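Local coordinates for DUF3244 domain-containing protein (Bacteroides vulgatus ATCC 8482, PDB 3D33) that is of unknown function but folds as an immunoglobulin-like beta-sandwich domain of the DUF3244 family, at residues N83-A86 against E87-L91. Sequence-based numbering, arbitrary orientation.
Sequences NFPA and EEYKL
The chain curls from P85 through A86 into the strand that carries Y89, and this bend brings the P85 carbonyl back to the Y89 side chain four residues on. Y89 OH donates a hydrogen bond of 2.6 Å to P85 O. The hydroxyl comes in bent from the C=O direction, 19° off the carbonyl plane. P85 O itself lies at the edge of the phenol ring. Y89 CG is anti to its own carbonyl carbon (chi1 -67°), which swings the ring back toward the loop. F84 reaches over one face of the Y89 ring, with CD2 4.3 Å above the ring centre. The two rings are oblique, their planes at 44°. F84 CB adds a contact of 3.7 Å to Y89 CZ. Both aromatic side chains touch V64, and Y89 also meets I55. A phenylalanine in place of Y89 would probably leave P85 O without its hydroxyl donor and the loop freer to move. A tyrosine near the start of a strand, hydrogen-bonded through its hydroxyl to the backbone four residues earlier, is a tyrosine corner, characteristic of Greek-key beta-sandwiches such as immunoglobulin domains. Here it ties the loop after strand 76-80 to strand 87-96 of the opposite sheet.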
loop_
_atom_site.group_PDB
_atom_site.type_symbol
_atom_site.label_atom_id
_atom_site.label_comp_id
_atom_site.label_asym_id
_atom_site.label_seq_id
_atom_site.Cartn_x
_atom_site.Cartn_y
_atom_site.Cartn_z
ATOM N N ASN A 83 11.415 3.790 10.036
ATOM C CA ASN A 83 11.387 4.991 10.882
ATOM C C ASN A 83 9.971 5.494 11.195
ATOM O O ASN A 83 9.805 6.579 11.731
ATOM C CB ASN A 83 12.256 6.075 10.267
ATOM C CG ASN A 83 13.682 5.607 10.055
ATOM O OD1 ASN A 83 14.161 5.542 8.921
ATOM N ND2 ASN A 83 14.345 5.236 11.136
ATOM N N PHE A 84 8.954 4.691 10.895
ATOM C CA PHE A 84 7.647 4.951 11.459
ATOM C C PHE A 84 7.614 4.516 12.913
ATOM O O PHE A 84 8.187 3.486 13.268
ATOM C CB PHE A 84 6.535 4.206 10.733
ATOM C CG PHE A 84 6.386 4.506 9.262
ATOM C CD1 PHE A 84 6.966 5.608 8.652
ATOM C CD2 PHE A 84 5.574 3.688 8.498
ATOM C CE1 PHE A 84 6.763 5.840 7.280
ATOM C CE2 PHE A 84 5.383 3.906 7.160
ATOM C CZ PHE A 84 6.001 4.993 6.542
ATOM N N PRO A 85 6.926 5.288 13.781
ATOM C CA PRO A 85 6.726 4.815 15.143
ATOM C C PRO A 85 6.039 3.462 15.219
ATOM O O PRO A 85 5.241 3.107 14.354
ATOM C CB PRO A 85 5.812 5.899 15.753
ATOM C CG PRO A 85 6.183 7.121 15.018
ATOM C CD PRO A 85 6.384 6.651 13.608
ATOM N N ALA A 86 6.361 2.725 16.273
ATOM C CA ALA A 86 5.674 1.485 16.588
ATOM C C ALA A 86 4.181 1.785 16.781
ATOM O O ALA A 86 3.787 2.520 17.680
ATOM C CB ALA A 86 6.275 0.863 17.855
ATOM N N GLU A 87 3.351 1.224 15.919
ATOM C CA GLU A 87 1.941 1.585 15.868
ATOM C C GLU A 87 1.312 0.728 14.759
ATOM O O GLU A 87 2.046 0.153 13.935
ATOM C CB GLU A 87 1.785 3.083 15.512
ATOM C CG GLU A 87 0.374 3.651 15.619
ATOM C CD GLU A 87 -0.280 3.266 16.919
ATOM O OE1 GLU A 87 0.005 3.920 17.939
ATOM O OE2 GLU A 87 -1.058 2.294 16.912
ATOM N N GLU A 88 -0.023 0.648 14.737
ATOM C CA GLU A 88 -0.729 0.078 13.590
ATOM C C GLU A 88 -1.000 1.174 12.588
ATOM O O GLU A 88 -1.314 2.319 12.971
ATOM C CB GLU A 88 -2.049 -0.573 13.984
ATOM C CG GLU A 88 -2.734 -1.267 12.818
ATOM C CD GLU A 88 -3.953 -2.032 13.252
ATOM O OE1 GLU A 88 -4.689 -1.508 14.103
ATOM O OE2 GLU A 88 -4.162 -3.150 12.746
ATOM N N TYR A 89 -0.890 0.802 11.310
ATOM C CA TYR A 89 -1.077 1.700 10.185
ATOM C C TYR A 89 -2.129 1.171 9.230
ATOM O O TYR A 89 -2.212 -0.036 9.006
ATOM C CB TYR A 89 0.248 1.878 9.407
ATOM C CG TYR A 89 1.252 2.596 10.251
ATOM C CD1 TYR A 89 1.288 3.975 10.280
ATOM C CD2 TYR A 89 2.098 1.899 11.121
ATOM C CE1 TYR A 89 2.149 4.639 11.110
ATOM C CE2 TYR A 89 3.000 2.561 11.958
ATOM C CZ TYR A 89 3.018 3.945 11.950
ATOM O OH TYR A 89 3.871 4.634 12.798
ATOM N N LYS A 90 -2.895 2.085 8.656
ATOM C CA LYS A 90 -3.803 1.798 7.516
ATOM C C LYS A 90 -3.074 2.107 6.223
ATOM O O LYS A 90 -2.488 3.183 6.073
ATOM C CB LYS A 90 -5.059 2.672 7.595
ATOM C CG LYS A 90 -6.030 2.461 6.468
ATOM C CD LYS A 90 -7.325 3.243 6.604
ATOM C CE LYS A 90 -7.087 4.753 6.558
ATOM N NZ LYS A 90 -8.357 5.574 6.613
ATOM N N LEU A 91 -3.121 1.142 5.314
ATOM C CA LEU A 91 -2.568 1.254 3.988
ATOM C C LEU A 91 -3.681 1.330 2.953
ATOM O O LEU A 91 -4.570 0.480 2.922
ATOM C CB LEU A 91 -1.697 0.042 3.697
ATOM C CG LEU A 91 -1.151 -0.119 2.300
ATOM C CD1 LEU A 91 -0.187 0.986 1.971
ATOM C CD2 LEU A 91 -0.474 -1.509 2.092
#